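Local coordinates for aldehyde dehydrogenase (Staphylococcus aureus, PDB 6K10), which oxidises 4,4'-diaponeurosporen-4-al to 4,4'-diaponeurosporenoic acid with NAD+ during biosynthesis of the carotenoid staphyloxanthin, at residues D50-L55 with E65-E70; K38-A43 with L127-L132; Q355-A360 with T383-N388. The protein carries 1 engineered substitution. One frame throughout, in Å; residues are numbered along the deposited sequence.

Contact 1: residues D50-L55 with E65-E70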
loop_
_atom_site.group_PDB
_atom_site.type_symbol
_atom_site.label_atom_id
_atom_site.label_comp_id
_atom_site.label_asym_id
_atom_site.label_seq_id
_atom_site.Cartn_x
_atom_site.Cartn_y
_atom_site.Cartn_z
ATOM N N ASP A 50 -19.036 2.958 -30.659
ATOM C CA ASP A 50 -20.067 2.870 -29.630
ATOM C C ASP A 50 -19.623 3.529 -28.331
ATOM O O ASP A 50 -20.449 4.116 -27.622
ATOM C CB ASP A 50 -20.441 1.407 -29.380
ATOM C CG ASP A 50 -20.501 0.594 -30.660
ATOM O OD1 ASP A 50 -19.431 0.284 -31.229
ATOM O OD2 ASP A 50 -21.622 0.266 -31.103
ATOM N N ILE A 51 -18.335 3.439 -27.998
ATOM C CA ILE A 51 -17.835 4.098 -26.794
ATOM C C ILE A 51 -17.925 5.611 -26.942
ATOM O O ILE A 51 -18.369 6.315 -26.029
ATOM C CB ILE A 51 -16.394 3.648 -26.493
ATOM C CG1 ILE A 51 -16.343 2.138 -26.268
ATOM C CG2 ILE A 51 -15.858 4.376 -25.270
ATOM C CD1 ILE A 51 -14.957 1.551 -26.433
ATOM N N LEU A 52 -17.497 6.133 -28.096
ATOM C CA LEU A 52 -17.598 7.570 -28.339
ATOM C C LEU A 52 -19.046 8.038 -28.289
ATOM O O LEU A 52 -19.343 9.102 -27.735
ATOM C CB LEU A 52 -16.969 7.924 -29.689
ATOM C CG LEU A 52 -15.451 7.793 -29.825
ATOM C CD1 LEU A 52 -15.027 8.007 -31.272
ATOM C CD2 LEU A 52 -14.742 8.781 -28.912
ATOM N N GLU A 53 -19.963 7.255 -28.864
ATOM C CA GLU A 53 -21.377 7.618 -28.830
ATOM C C GLU A 53 -21.901 7.649 -27.401
ATOM O O GLU A 53 -22.623 8.573 -27.010
ATOM C CB GLU A 53 -22.194 6.637 -29.672
ATOM C CG GLU A 53 -22.153 6.893 -31.166
ATOM C CD GLU A 53 -22.313 5.620 -31.976
ATOM O OE1 GLU A 53 -23.203 4.809 -31.642
ATOM O OE2 GLU A 53 -21.557 5.435 -32.953
ATOM N N ALA A 54 -21.549 6.634 -26.608
ATOM C CA ALA A 54 -22.035 6.559 -25.233
ATOM C C ALA A 54 -21.486 7.700 -24.387
ATOM O O ALA A 54 -22.221 8.302 -23.594
ATOM C CB ALA A 54 -21.664 5.206 -24.626
ATOM N N LEU A 55 -20.195 8.010 -24.535
ATOM C CA LEU A 55 -19.616 9.137 -23.814
ATOM C C LEU A 55 -20.274 10.446 -24.229
ATOM O O LEU A 55 -20.470 11.345 -23.402
ATOM C CB LEU A 55 -18.107 9.192 -24.055
ATOM C CG LEU A 55 -17.302 8.053 -23.428
ATOM C CD1 LEU A 55 -15.892 7.999 -24.001
ATOM C CD2 LEU A 55 -17.265 8.212 -21.918
ATOM N N GLU A 65 -11.852 15.117 -26.876
ATOM C CA GLU A 65 -11.665 14.951 -25.440
ATOM C C GLU A 65 -11.847 13.497 -25.025
ATOM O O GLU A 65 -11.103 12.987 -24.180
ATOM C CB GLU A 65 -12.646 15.851 -24.688
ATOM C CG GLU A 65 -12.145 16.346 -23.349
ATOM C CD GLU A 65 -13.216 17.094 -22.582
ATOM O OE1 GLU A 65 -13.263 18.337 -22.684
ATOM O OE2 GLU A 65 -14.012 16.436 -21.881
ATOM N N ALA A 66 -12.833 12.814 -25.612
ATOM C CA ALA A 66 -13.079 11.419 -25.266
ATOM C C ALA A 66 -11.913 10.527 -25.665
ATOM O O ALA A 66 -11.625 9.538 -24.981
ATOM C CB ALA A 66 -14.369 10.933 -25.926
ATOM N N TYR A 67 -11.225 10.857 -26.759
ATOM C CA TYR A 67 -10.091 10.035 -27.167
ATOM C C TYR A 67 -8.870 10.306 -26.300
ATOM O O TYR A 67 -8.144 9.375 -25.932
ATOM C CB TYR A 67 -9.764 10.266 -28.642
ATOM C CG TYR A 67 -9.461 8.975 -29.357
ATOM C CD1 TYR A 67 -10.482 8.205 -29.893
ATOM C CD2 TYR A 67 -8.159 8.501 -29.457
ATOM C CE1 TYR A 67 -10.216 7.012 -30.531
ATOM C CE2 TYR A 67 -7.882 7.307 -30.091
ATOM C CZ TYR A 67 -8.915 6.567 -30.627
ATOM O OH TYR A 67 -8.649 5.377 -31.261
ATOM N N ALA A 68 -8.633 11.571 -25.950
ATOM C CA ALA A 68 -7.438 11.907 -25.184
ATOM C C ALA A 68 -7.547 11.469 -23.729
ATOM O O ALA A 68 -6.525 11.187 -23.094
ATOM C CB ALA A 68 -7.167 13.408 -25.264
ATOM N N THR A 69 -8.761 11.398 -23.180
ATOM C CA THR A 69 -8.935 11.114 -21.763
ATOM C C THR A 69 -9.558 9.758 -21.463
ATOM O O THR A 69 -9.585 9.361 -20.292
ATOM C CB THR A 69 -9.787 12.206 -21.094
ATOM O OG1 THR A 69 -11.123 12.165 -21.612
ATOM C CG2 THR A 69 -9.188 13.583 -21.343
ATOM N N GLU A 70 -10.068 9.037 -22.464
ATOM C CA GLU A 70 -10.700 7.752 -22.178
ATOM C C GLU A 70 -10.212 6.635 -23.095
ATOM O O GLU A 70 -9.635 5.652 -22.619
ATOM C CB GLU A 70 -12.227 7.870 -22.261
ATOM C CG GLU A 70 -12.809 9.049 -21.493
ATOM C CD GLU A 70 -13.771 8.634 -20.391
ATOM O OE1 GLU A 70 -13.711 7.471 -19.943
ATOM O OE2 GLU A 70 -14.584 9.478 -19.967
#
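A66 inserts its methyl group between two leucines of the preceding helix, and this small wedge is the tightly packed part of the contact. CB of A66 lies 3.7 Å from CD2 of L52 and 3.8 Å from CD1 of L55, so one branch of each leucine closes on the same alanine. The helix axes are 10.5 Å apart and their N-to-C directions differ by 105°, a nearly perpendicular crossing in which the leucines, one turn apart, straddle A66. L55 also meets E70, the two side chains approaching from opposite directions. CG of L55 is anti to the carbonyl carbon (chi1 -69°), which directs CD2 to 3.5 Å from OE2 of E70, while CD1 passes along CB and CG of the glutamate. That carboxylate is buried but well satisfied: OE2 forms a salt bridge with K61, and OE1 accepts from the backbone N atoms of F125 and Q126. The other flank is looser. Here L52 is partly exposed, and its CD2 comes only to 4.4 Å from CD1 of Y67, at the edge of the ring and near its plane. The hydroxyl of Y67 is hydrogen-bonded to E48, at the start of helix 48-59, and its ring makes an edge-to-face contact with F457 of the second subunit. Helix 48-59 lies between helix 63-89 and helix 151-164, where A54 packs on V153 and V156, with E70 reaching the start of helix 126-138.

Contact 2: residues K38-A43 with L127-L132; sequences KKLSKA and LVFEPL
L40 reaches across to F129 and L132, packing helix 30-46 against helix 126-138, the connecting helix of a beta-alpha-beta crossover between the parallel strands 104-118 and 141-145 in the dinucleotide-binding domain of the aldehyde dehydrogenase fold. The two branches of the leucine divide the work. CD1 of L40 lies 3.7 Å from CE1 and 3.9 Å from CD1 of F129, meeting the ring at a slant, and the two side chains cross obliquely. CD2 of L40 turns to L132 and approaches its CD2 more loosely, at 4.3 Å. With CG anti to the backbone N (chi1 -173°), L40 extends far enough to bridge helices whose nearest CA atoms, those of L40 and F129, are still 9.3 Å apart. The contact is accordingly slight, burying 109 Å² in all, and entirely apolar.

In the next shell, L40 also packs on I78, and F129 on T74, both from helix 63-89, which contributes to the same interface. F129 touches I161 of helix 151-164 and meets the ring of F125 with the planes at about 35°, while L132 faces A142 and I144 of strand 141-145. On the leucine's own helix, A43 packs on L160 and T164, so that helix 151-164 borders both partners. Further out, E130 points elsewhere: its OE1 is hydrogen-bonded to OG of S427 and its OE2 to OG of S77, two bonds that tie the buried carboxylate to helices 425-430 and 63-89. P131, lacking an N-H, kinks the helix just before L132, whose N nevertheless bonds O of V128. On one face of the F129 ring, displaced towards the rim, CG1 of V128 sits 3.7 Å above the plane.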
loop_
_atom_site.group_PDB
_atom_site.type_symbol
_atom_site.label_atom_id
_atom_site.label_comp_id
_atom_site.label_asym_id
_atom_site.label_seq_id
_atom_site.Cartn_x
_atom_site.Cartn_y
_atom_site.Cartn_z
ATOM N N LYS A 38 -4.178 -8.322 -25.566
ATOM C CA LYS A 38 -4.450 -8.201 -26.997
ATOM C C LYS A 38 -5.947 -8.174 -27.264
ATOM O O LYS A 38 -6.447 -7.309 -27.993
ATOM C CB LYS A 38 -3.816 -9.358 -27.771
ATOM C CG LYS A 38 -2.330 -9.522 -27.592
ATOM N N LYS A 39 -6.675 -9.133 -26.691
ATOM C CA LYS A 39 -8.117 -9.193 -26.897
ATOM C C LYS A 39 -8.795 -7.930 -26.386
ATOM O O LYS A 39 -9.718 -7.414 -27.024
ATOM C CB LYS A 39 -8.689 -10.435 -26.212
ATOM C CG LYS A 39 -8.274 -11.747 -26.867
ATOM C CD LYS A 39 -8.463 -12.918 -25.919
ATOM C CE LYS A 39 -9.922 -13.085 -25.529
ATOM N NZ LYS A 39 -10.098 -14.148 -24.497
ATOM N N LEU A 40 -8.339 -7.408 -25.245
ATOM C CA LEU A 40 -8.896 -6.166 -24.718
ATOM C C LEU A 40 -8.691 -5.014 -25.694
ATOM O O LEU A 40 -9.606 -4.219 -25.939
ATOM C CB LEU A 40 -8.260 -5.838 -23.367
ATOM C CG LEU A 40 -8.864 -4.650 -22.616
ATOM C CD1 LEU A 40 -10.335 -4.898 -22.325
ATOM C CD2 LEU A 40 -8.096 -4.375 -21.334
ATOM N N SER A 41 -7.486 -4.907 -26.257
ATOM C CA SER A 41 -7.200 -3.847 -27.219
ATOM C C SER A 41 -8.049 -3.997 -28.475
ATOM O O SER A 41 -8.671 -3.032 -28.936
ATOM C CB SER A 41 -5.714 -3.859 -27.572
ATOM O OG SER A 41 -5.404 -2.818 -28.477
ATOM N N LYS A 42 -8.064 -5.201 -29.054
ATOM C CA LYS A 42 -8.903 -5.467 -30.218
ATOM C C LYS A 42 -10.361 -5.144 -29.930
ATOM O O LYS A 42 -11.072 -4.599 -30.782
ATOM C CB LYS A 42 -8.753 -6.932 -30.633
ATOM C CG LYS A 42 -9.925 -7.486 -31.427
ATOM C CD LYS A 42 -9.685 -8.930 -31.837
ATOM C CE LYS A 42 -10.994 -9.646 -32.133
ATOM N NZ LYS A 42 -10.769 -11.075 -32.487
ATOM N N ALA A 43 -10.813 -5.460 -28.721
ATOM C CA ALA A 43 -12.209 -5.261 -28.365
ATOM C C ALA A 43 -12.559 -3.777 -28.271
ATOM O O ALA A 43 -13.622 -3.355 -28.741
ATOM C CB ALA A 43 -12.486 -5.992 -27.055
ATOM N N LEU A 127 -11.672 5.016 -16.064
ATOM C CA LEU A 127 -11.559 4.580 -14.679
ATOM C C LEU A 127 -12.011 3.142 -14.468
ATOM O O LEU A 127 -11.836 2.615 -13.366
ATOM C CB LEU A 127 -12.331 5.535 -13.769
ATOM C CG LEU A 127 -11.769 6.961 -13.810
ATOM C CD1 LEU A 127 -12.718 7.955 -13.158
ATOM C CD2 LEU A 127 -10.401 7.009 -13.145
ATOM N N VAL A 128 -12.588 2.506 -15.479
ATOM C CA VAL A 128 -12.735 1.054 -15.473
ATOM C C VAL A 128 -11.479 0.368 -15.998
ATOM O O VAL A 128 -10.961 -0.565 -15.377
ATOM C CB VAL A 128 -13.983 0.633 -16.286
ATOM C CG1 VAL A 128 -13.896 -0.843 -16.669
ATOM C CG2 VAL A 128 -15.260 0.882 -15.502
ATOM N N PHE A 129 -10.947 0.845 -17.126
ATOM C CA PHE A 129 -9.997 0.025 -17.869
ATOM C C PHE A 129 -8.540 0.252 -17.489
ATOM O O PHE A 129 -7.737 -0.683 -17.603
ATOM C CB PHE A 129 -10.211 0.221 -19.372
ATOM C CG PHE A 129 -11.449 -0.470 -19.889
ATOM C CD1 PHE A 129 -11.397 -1.808 -20.226
ATOM C CD2 PHE A 129 -12.655 0.195 -20.010
ATOM C CE1 PHE A 129 -12.514 -2.472 -20.683
ATOM C CE2 PHE A 129 -13.781 -0.468 -20.467
ATOM C CZ PHE A 129 -13.710 -1.803 -20.807
ATOM N N GLU A 130 -8.162 1.449 -17.016
ATOM C CA GLU A 130 -6.797 1.594 -16.519
ATOM C C GLU A 130 -6.541 0.719 -15.288
ATOM O O GLU A 130 -5.507 0.034 -15.251
ATOM C CB GLU A 130 -6.463 3.068 -16.266
ATOM C CG GLU A 130 -5.065 3.265 -15.697
ATOM C CD GLU A 130 -3.989 2.565 -16.522
ATOM O OE1 GLU A 130 -3.058 1.983 -15.921
ATOM O OE2 GLU A 130 -4.067 2.592 -17.769
ATOM N N PRO A 131 -7.423 0.675 -14.278
ATOM C CA PRO A 131 -7.232 -0.362 -13.245
ATOM C C PRO A 131 -7.263 -1.772 -13.805
ATOM O O PRO A 131 -6.446 -2.611 -13.400
ATOM C CB PRO A 131 -8.388 -0.115 -12.263
ATOM C CG PRO A 131 -8.867 1.240 -12.543
ATOM C CD PRO A 131 -8.590 1.525 -13.983
ATOM N N LEU A 132 -8.173 -2.050 -14.742
ATOM C CA LEU A 132 -8.303 -3.404 -15.277
ATOM C C LEU A 132 -7.012 -3.873 -15.937
ATOM O O LEU A 132 -6.610 -5.033 -15.775
ATOM C CB LEU A 132 -9.454 -3.466 -16.278
ATOM C CG LEU A 132 -9.745 -4.866 -16.825
ATOM C CD1 LEU A 132 -10.274 -5.770 -15.719
ATOM C CD2 LEU A 132 -10.709 -4.820 -18.001
#

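Contact 3: residues Q355-A360 with T383-N388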
loop_
_atom_site.group_PDB
_atom_site.type_symbol
_atom_site.label_atom_id
_atom_site.label_comp_id
_atom_site.label_asym_id
_atom_site.label_seq_id
_atom_site.Cartn_x
_atom_site.Cartn_y
_atom_site.Cartn_z
ATOM N N GLN A 355 -2.844 37.822 0.764
ATOM C CA GLN A 355 -1.832 38.873 0.783
ATOM C C GLN A 355 -0.410 38.337 0.847
ATOM O O GLN A 355 0.508 38.979 0.330
ATOM C CB GLN A 355 -2.068 39.829 1.961
ATOM C CG GLN A 355 -3.249 40.756 1.768
ATOM C CD GLN A 355 -3.202 41.962 2.690
ATOM N N SER A 356 -0.202 37.183 1.480
ATOM C CA SER A 356 1.117 36.573 1.561
ATOM C C SER A 356 0.983 35.066 1.413
ATOM O O SER A 356 -0.049 34.482 1.751
ATOM C CB SER A 356 1.838 36.920 2.877
ATOM O OG SER A 356 1.250 36.290 4.004
ATOM N N LEU A 357 2.052 34.443 0.904
ATOM C CA LEU A 357 2.030 33.000 0.667
ATOM C C LEU A 357 1.743 32.218 1.941
ATOM O O LEU A 357 1.147 31.132 1.890
ATOM C CB LEU A 357 3.356 32.540 0.063
ATOM C CG LEU A 357 3.338 31.093 -0.445
ATOM C CD1 LEU A 357 2.444 30.987 -1.668
ATOM C CD2 LEU A 357 4.741 30.570 -0.745
ATOM N N ASP A 358 2.172 32.743 3.094
ATOM C CA ASP A 358 1.896 32.069 4.358
ATOM C C ASP A 358 0.397 31.946 4.601
ATOM O O ASP A 358 -0.068 30.936 5.148
ATOM C CB ASP A 358 2.581 32.808 5.511
ATOM C CG ASP A 358 4.079 32.971 5.289
ATOM O OD1 ASP A 358 4.838 31.997 5.492
ATOM O OD2 ASP A 358 4.502 34.085 4.912
ATOM N N GLU A 359 -0.375 32.962 4.199
ATOM C CA GLU A 359 -1.825 32.887 4.349
ATOM C C GLU A 359 -2.424 31.844 3.412
ATOM O O GLU A 359 -3.293 31.061 3.820
ATOM C CB GLU A 359 -2.447 34.262 4.100
ATOM N N ALA A 360 -1.962 31.804 2.162
ATOM C CA ALA A 360 -2.445 30.784 1.235
ATOM C C ALA A 360 -2.136 29.378 1.747
ATOM O O ALA A 360 -2.996 28.491 1.717
ATOM C CB ALA A 360 -1.831 31.005 -0.147
ATOM N N THR A 383 8.000 28.013 -5.201
ATOM C CA THR A 383 7.790 26.641 -5.653
ATOM C C THR A 383 8.267 25.646 -4.608
ATOM O O THR A 383 7.554 24.698 -4.258
ATOM C CB THR A 383 8.520 26.421 -6.983
ATOM O OG1 THR A 383 8.124 27.428 -7.917
ATOM C CG2 THR A 383 8.215 25.049 -7.558
ATOM N N GLN A 384 9.474 25.864 -4.086
ATOM C CA GLN A 384 10.035 24.948 -3.102
ATOM C C GLN A 384 9.209 24.940 -1.823
ATOM O O GLN A 384 8.955 23.875 -1.248
ATOM C CB GLN A 384 11.484 25.331 -2.809
ATOM C CG GLN A 384 12.199 24.378 -1.873
ATOM N N ARG A 385 8.775 26.117 -1.365
ATOM C CA ARG A 385 7.968 26.195 -0.150
ATOM C C ARG A 385 6.690 25.377 -0.282
ATOM O O ARG A 385 6.323 24.623 0.626
ATOM C CB ARG A 385 7.629 27.652 0.168
ATOM C CG ARG A 385 8.666 28.385 0.995
ATOM C CD ARG A 385 8.030 29.571 1.704
ATOM N NE ARG A 385 7.202 29.138 2.827
ATOM C CZ ARG A 385 6.388 29.934 3.513
ATOM N NH1 ARG A 385 6.281 31.215 3.190
ATOM N NH2 ARG A 385 5.677 29.445 4.521
ATOM N N VAL A 386 5.995 25.516 -1.411
ATOM C CA VAL A 386 4.698 24.864 -1.571
ATOM C C VAL A 386 4.858 23.350 -1.621
ATOM O O VAL A 386 4.104 22.608 -0.980
ATOM C CB VAL A 386 3.987 25.400 -2.824
ATOM C CG1 VAL A 386 2.809 24.520 -3.170
ATOM C CG2 VAL A 386 3.530 26.831 -2.594
ATOM N N ILE A 387 5.841 22.868 -2.385
ATOM C CA ILE A 387 6.045 21.426 -2.511
ATOM C C ILE A 387 6.483 20.827 -1.181
ATOM O O ILE A 387 6.093 19.706 -0.828
ATOM C CB ILE A 387 7.061 21.125 -3.628
ATOM C CG1 ILE A 387 6.562 21.678 -4.969
ATOM C CG2 ILE A 387 7.338 19.630 -3.716
ATOM C CD1 ILE A 387 7.596 21.645 -6.072
ATOM N N ASN A 388 7.282 21.569 -0.412
ATOM C CA ASN A 388 7.813 21.024 0.833
ATOM C C ASN A 388 6.816 21.126 1.981
ATOM O O ASN A 388 6.761 20.233 2.833
ATOM C CB ASN A 388 9.114 21.734 1.210
ATOM C CG ASN A 388 10.239 21.451 0.237
ATOM O OD1 ASN A 388 10.171 20.510 -0.555
ATOM N ND2 ASN A 388 11.296 22.250 0.310
#
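D358 and R385 meet at about a right angle, the guanidinium turning its NH1 and NH2 end towards a single carboxylate oxygen. OD1 of D358 accepts from NH1 at 2.8 Å and from NH2 of R385 at 2.9 Å, completing a salt bridge in which both nitrogens grip one atom. Because they share it, neither bond is straight; the N-H...O angle is 141° for NH1. The oxygen lies in the guanidinium plane, but the reverse does not hold: the two planes are 42° apart, and both nitrogens come from the same face of the carboxylate, NH1 well above its plane and NH2 less so, on the anti side. A bend in the arginine chain at chi3 (74°) turns this end of R385 towards D358. Its NE forms a second salt bridge, with E389 one turn further along the same helix, so the guanidinium is held between two acids and its rotation is restrained.

Beneath the ion pair runs an apolar layer. L357 points towards the opposing helix, and its CD2 lies 4.2 Å from CB of R385 and 4.3 Å from CG2 of V386, while meeting the guanidinium obliquely. V386 continues inward onto L373 and L375 of strand 372-376, whereas D358 is exposed at the surface. S356 occupies the N-cap position of helix 357-365, placing D358 in the first turn, where its negative charge probably suits the helix dipole as well as the arginine. Nearby, OD1 of N388 bonds K108 of the second subunit. Helices 357-365 and 380-389 are successive connections between parallel strands of one sheet, an arrangement typical of the alpha/beta catalytic domain of aldehyde dehydrogenases.

From the N terminus, helix 30-46 supplies the first half of contact 2, whose loop closes only when the chain returns as helix 126-138. Within that long loop, contact 1 opens on helix 48-59 and closes ten residues later on helix 63-89, so the shorter loop is enclosed by the longer. Their centres are 14 Å apart, and together they join the N-terminal helices to one another and to a helix packed on the dinucleotide-binding sheet. Contact 3 comes much later, in series with both, and joins two helices that connect strands of the other sheet, its centre about 38 Å from that of contact 1 and 41 Å from that of contact 2. Contacts 1 and 3 border the second subunit.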